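Local coordinates for ethanolamine utilization protein EutL (Clostridium perfringens E str. JGS1987, PDB 4TME), which forms trimers in the shell of the ethanolamine-utilization microcompartment and binds ethanolamine, which probably controls the opening of a pore for substrate transport, at residues M158-A163 and A204-S209; K166-E171 and C196-D201. All blocks are in the same frame, centred on the assembly; numbering follows the deposited sequence. Where two conformers were deposited one is given.

Contact 1: residues M158-A163 and A204-S209; sequences MYALDA and AEAVQS
Y159, A160 and A163 meet A206 and V207 where helix 154-167 packs against helix 193-212, the two long helices that lie together on one face of the sheet in the second BMC domain. The short segments run roughly antiparallel: their N-to-C directions differ by 145° and their axes approach to 8.1 Å, a close spacing that the alanines at the interface allow. Y159 comes first. Its CG is anti to the backbone N (chi1 -178°), which carries the ring out alongside the partner helix. CD2 of Y159 lies 4.0 Å from A206 O, with that oxygen at the ring edge and near the ring plane. The methyl of A206 also meets CD2 and CE2 of Y159, but it is displaced out of the ring plane, to the side opposite that oxygen. V210 of helix 193-212 also touches the Y159 side chain, and K14 of the second subunit packs on it.

A160 marks the nearest backbone approach, its CA 4.8 Å from the CA of A206. Their methyls press together, CB of A160 to CB of A206 at 3.5 Å, tighter than an ordinary van der Waals contact. The A160 methyl also meets CG2 of V207 at 3.6 Å; this branch stands beside the backbone N of V207, which puts it against that methyl. One turn on, A163 adds its own methyl, so that the A206 side chain is touched by residues from successive turns of helix 154-167, with CB of A163 3.8 Å from CB of A206.

Contact 2: residues K166-E171 and C196-D201; sequences KAADVE and CKAACD
C196 meets V170 through its backbone rather than its thiol, at the point in the second BMC domain where the chain leaves helix 154-167 for strand 171-176 and passes beside helix 193-212. The C196 side chain points away from the connection, and the two residues come nearest at V170 CG1 and C196 N, 4.1 Å apart. One residue on, K197 faces away from the contact and reaches one turn along its own helix, where its NZ forms a salt bridge with D201 OD1 at 3.1 Å, weak as a hydrogen bond.

A198 turns its methyl toward the connection and meets A168 carbon to carbon, CB to CB at 4.0 Å. A199 is the more central partner: its CA is 5.4 Å from the CA of A168, and the A168 CB rests 3.7 Å from A199 N. The A199 methyl then touches both A168 and V170, the latter at V170 CG1, 4.2 Å away. CG1 of V170 lies beside its own backbone N (chi1 -66°), which directs it to C196 N and the A199 methyl.

The backbone course is consistent with A168 and V170, either side of D169, both facing helix 193-212. A168 is the first residue to leave helical angles (phi/psi -141°/151°), and D169 centres an inverse gamma turn, closed by a weak bond from V170 N to A168 O. Behind the contact, the C196 and C200 side chains pack on strands 122-128 and 146-152, V170 also touches L189 of strand 185-191, and E171 pairs through its backbone with T190 as strand 171-176, outermost in the sheet within this chain, begins.

Overall arrangement
Both contacts join helix 154-167, or the chain just beyond its end, to helix 193-212, and their centres lie 11 Å apart on the same side of the subunit's centre. Each has three buried residues among five that touch, and the areas are similar, 199 Å² for contact 1 and 184 Å² for contact 2. Their geometry differs: contact 1 is helix against helix, with one compressed methyl pair, whereas contact 2 sets a turn against a helix with looser carbon contacts. Both reach the second subunit, contact 1 through several side chains and contact 2 chiefly through K166, whose NZ also pairs with D162 of contact 1.

Contact 1: residues M158-A163 and A204-S209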
loop_
_atom_site.group_PDB
_atom_site.type_symbol
_atom_site.label_atom_id
_atom_site.label_comp_id
_atom_site.label_asym_id
_atom_site.label_seq_id
_atom_site.Cartn_x
_atom_site.Cartn_y
_atom_site.Cartn_z
ATOM N N MET C 158 12.529 8.118 12.277
ATOM C CA MET C 158 13.303 7.254 13.175
ATOM C C MET C 158 14.382 8.036 13.927
ATOM O O MET C 158 14.565 7.879 15.134
ATOM C CB MET C 158 13.931 6.101 12.384
ATOM C CG MET C 158 12.903 5.138 11.729
ATOM S SD MET C 158 11.673 4.424 12.829
ATOM C CE MET C 158 12.762 3.515 13.893
ATOM N N TYR C 159 15.115 8.863 13.206
ATOM C CA TYR C 159 16.147 9.703 13.790
ATOM C C TYR C 159 15.552 10.658 14.819
ATOM O O TYR C 159 16.064 10.803 15.922
ATOM C CB TYR C 159 16.848 10.471 12.665
ATOM C CG TYR C 159 17.983 11.362 13.089
ATOM C CD1 TYR C 159 19.265 10.853 13.242
ATOM C CD2 TYR C 159 17.789 12.722 13.278
ATOM C CE1 TYR C 159 20.307 11.665 13.602
ATOM C CE2 TYR C 159 18.826 13.550 13.635
ATOM C CZ TYR C 159 20.086 13.016 13.795
ATOM O OH TYR C 159 21.123 13.840 14.155
ATOM N N ALA C 160 14.455 11.291 14.443
ATOM C CA ALA C 160 13.873 12.338 15.272
ATOM C C ALA C 160 13.119 11.767 16.482
ATOM O O ALA C 160 13.049 12.402 17.529
ATOM C CB ALA C 160 12.954 13.223 14.412
ATOM N N LEU C 161 12.539 10.576 16.330
ATOM C CA LEU C 161 11.933 9.882 17.460
ATOM C C LEU C 161 12.965 9.582 18.546
ATOM O O LEU C 161 12.721 9.790 19.738
ATOM C CB LEU C 161 11.259 8.588 17.003
ATOM C CG LEU C 161 9.847 8.688 16.428
ATOM C CD1 LEU C 161 9.344 7.297 16.059
ATOM C CD2 LEU C 161 8.868 9.372 17.385
ATOM N N ASP C 162 14.144 9.114 18.139
ATOM C CA ASP C 162 15.206 8.876 19.100
ATOM C C ASP C 162 15.567 10.168 19.830
ATOM O O ASP C 162 15.721 10.177 21.055
ATOM C CB ASP C 162 16.440 8.284 18.409
ATOM C CG ASP C 162 17.559 7.970 19.394
ATOM O OD1 ASP C 162 17.395 7.024 20.191
ATOM O OD2 ASP C 162 18.577 8.671 19.372
ATOM N N ALA C 163 15.682 11.254 19.081
ATOM C CA ALA C 163 15.969 12.555 19.670
ATOM C C ALA C 163 14.894 12.980 20.669
ATOM O O ALA C 163 15.214 13.494 21.744
ATOM C CB ALA C 163 16.096 13.587 18.583
ATOM N N ALA C 204 10.775 18.123 16.048
ATOM C CA ALA C 204 10.805 19.089 14.959
ATOM C C ALA C 204 12.248 19.479 14.595
ATOM O O ALA C 204 12.612 19.535 13.416
ATOM C CB ALA C 204 10.010 20.335 15.323
ATOM N N GLU C 205 13.055 19.751 15.606
ATOM C CA GLU C 205 14.436 20.177 15.395
ATOM C C GLU C 205 15.216 19.077 14.685
ATOM O O GLU C 205 16.006 19.349 13.763
ATOM C CB GLU C 205 15.108 20.524 16.726
ATOM C CG GLU C 205 16.519 21.075 16.552
ATOM C CD GLU C 205 17.219 21.323 17.871
ATOM O OE1 GLU C 205 16.538 21.314 18.918
ATOM O OE2 GLU C 205 18.452 21.522 17.854
ATOM N N ALA C 206 14.977 17.828 15.081
ATOM C CA ALA C 206 15.704 16.710 14.479
ATOM C C ALA C 206 15.287 16.476 13.016
ATOM O O ALA C 206 16.133 16.197 12.161
ATOM C CB ALA C 206 15.498 15.445 15.294
ATOM N N VAL C 207 13.998 16.592 12.710
ATOM C CA VAL C 207 13.557 16.452 11.327
ATOM C C VAL C 207 14.182 17.558 10.474
ATOM O O VAL C 207 14.680 17.297 9.370
ATOM C CB VAL C 207 12.014 16.485 11.186
ATOM C CG1 VAL C 207 11.635 16.432 9.714
ATOM C CG2 VAL C 207 11.368 15.292 11.918
ATOM N N GLN C 208 14.222 18.778 10.998
ATOM C CA GLN C 208 14.775 19.887 10.225
ATOM C C GLN C 208 16.263 19.643 9.989
ATOM O O GLN C 208 16.803 19.983 8.933
ATOM C CB GLN C 208 14.539 21.234 10.929
ATOM C CG GLN C 208 13.053 21.601 10.869
ATOM C CD GLN C 208 12.737 23.035 11.224
ATOM O OE1 GLN C 208 13.628 23.843 11.514
ATOM N NE2 GLN C 208 11.438 23.372 11.175
ATOM N N SER C 209 16.911 19.038 10.975
ATOM C CA SER C 209 18.336 18.755 10.875
ATOM C C SER C 209 18.613 17.795 9.727
ATOM O O SER C 209 19.555 18.004 8.958
ATOM C CB SER C 209 18.878 18.171 12.176
ATOM O OG SER C 209 20.252 17.848 12.018
HETATM O O HOH W 1 21.063 15.405 11.301
#

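Contact 2: residues K166-E171 and C196-D201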
loop_
_atom_site.group_PDB
_atom_site.type_symbol
_atom_site.label_atom_id
_atom_site.label_comp_id
_atom_site.label_asym_id
_atom_site.label_seq_id
_atom_site.Cartn_x
_atom_site.Cartn_y
_atom_site.Cartn_z
ATOM N N LYS C 166 15.002 10.950 23.946
ATOM C CA LYS C 166 16.119 11.329 24.784
ATOM C C LYS C 166 15.918 12.699 25.447
ATOM O O LYS C 166 16.433 12.945 26.540
ATOM C CB LYS C 166 17.391 11.302 23.953
ATOM C CG LYS C 166 17.871 9.863 23.730
ATOM C CD LYS C 166 18.872 9.762 22.613
ATOM C CE LYS C 166 19.531 8.378 22.603
ATOM N NZ LYS C 166 20.421 8.261 21.435
ATOM N N ALA C 167 15.143 13.561 24.801
ATOM C CA ALA C 167 15.028 14.966 25.222
ATOM C C ALA C 167 14.027 15.191 26.341
ATOM O O ALA C 167 14.089 16.206 27.045
ATOM C CB ALA C 167 14.639 15.828 24.041
ATOM N N ALA C 168 13.111 14.259 26.513
ATOM C CA ALA C 168 11.926 14.530 27.303
ATOM C C ALA C 168 11.554 13.321 28.135
ATOM O O ALA C 168 11.811 12.185 27.739
ATOM C CB ALA C 168 10.778 14.925 26.381
ATOM N N ASP C 169 10.933 13.573 29.280
ATOM C CA ASP C 169 10.459 12.507 30.150
ATOM C C ASP C 169 9.144 11.958 29.617
ATOM O O ASP C 169 8.068 12.205 30.184
ATOM C CB ASP C 169 10.284 13.018 31.590
ATOM C CG ASP C 169 10.103 11.888 32.594
ATOM O OD1 ASP C 169 10.297 10.717 32.208
ATOM O OD2 ASP C 169 9.779 12.171 33.773
ATOM N N VAL C 170 9.241 11.230 28.508
ATOM C CA VAL C 170 8.080 10.664 27.826
ATOM C C VAL C 170 8.201 9.153 27.609
ATOM O O VAL C 170 9.310 8.592 27.595
ATOM C CB VAL C 170 7.856 11.344 26.457
ATOM C CG1 VAL C 170 7.465 12.811 26.661
ATOM C CG2 VAL C 170 9.088 11.209 25.574
ATOM N N GLU C 171 7.045 8.507 27.465
ATOM C CA GLU C 171 6.932 7.071 27.249
ATOM C C GLU C 171 6.375 6.790 25.871
ATOM O O GLU C 171 5.500 7.502 25.383
ATOM C CB GLU C 171 6.009 6.419 28.277
ATOM C CG GLU C 171 6.380 6.661 29.728
ATOM C CD GLU C 171 5.401 5.996 30.674
ATOM O OE1 GLU C 171 4.358 6.616 30.998
ATOM O OE2 GLU C 171 5.671 4.846 31.081
ATOM N N CYS C 196 5.609 16.496 26.866
ATOM C CA CYS C 196 5.155 16.256 25.494
ATOM C C CYS C 196 5.564 17.430 24.602
ATOM O O CYS C 196 5.989 17.230 23.473
ATOM C CB CYS C 196 3.642 16.032 25.440
ATOM S SG CYS C 196 3.140 14.432 26.149
ATOM N N LYS C 197 5.490 18.653 25.120
ATOM C CA LYS C 197 5.928 19.807 24.340
ATOM C C LYS C 197 7.438 19.752 24.051
ATOM O O LYS C 197 7.892 20.055 22.935
ATOM C CB LYS C 197 5.574 21.102 25.069
ATOM C CG LYS C 197 6.081 22.362 24.384
ATOM C CD LYS C 197 5.530 22.502 22.971
ATOM C CE LYS C 197 6.016 23.790 22.310
ATOM N NZ LYS C 197 5.690 23.829 20.857
ATOM N N ALA C 198 8.215 19.332 25.037
ATOM C CA ALA C 198 9.663 19.200 24.855
ATOM C C ALA C 198 9.953 18.115 23.793
ATOM O O ALA C 198 10.896 18.228 23.009
ATOM C CB ALA C 198 10.334 18.860 26.149
ATOM N N ALA C 199 9.146 17.064 23.775
ATOM C CA ALA C 199 9.354 15.991 22.799
ATOM C C ALA C 199 9.023 16.520 21.399
ATOM O O ALA C 199 9.746 16.251 20.425
ATOM C CB ALA C 199 8.497 14.765 23.142
ATOM N N CYS C 200 7.952 17.303 21.297
ATOM C CA CYS C 200 7.565 17.878 20.010
ATOM C C CYS C 200 8.672 18.804 19.483
ATOM O O CYS C 200 9.017 18.740 18.305
ATOM C CB CYS C 200 6.254 18.668 20.124
ATOM S SG CYS C 200 4.784 17.643 20.318
ATOM N N ASP C 201 9.224 19.642 20.359
ATOM C CA ASP C 201 10.239 20.609 19.942
ATOM C C ASP C 201 11.479 19.868 19.440
ATOM O O ASP C 201 12.055 20.222 18.408
ATOM C CB ASP C 201 10.632 21.547 21.090
ATOM C CG ASP C 201 9.522 22.528 21.475
ATOM O OD1 ASP C 201 8.526 22.688 20.722
ATOM O OD2 ASP C 201 9.673 23.148 22.549
#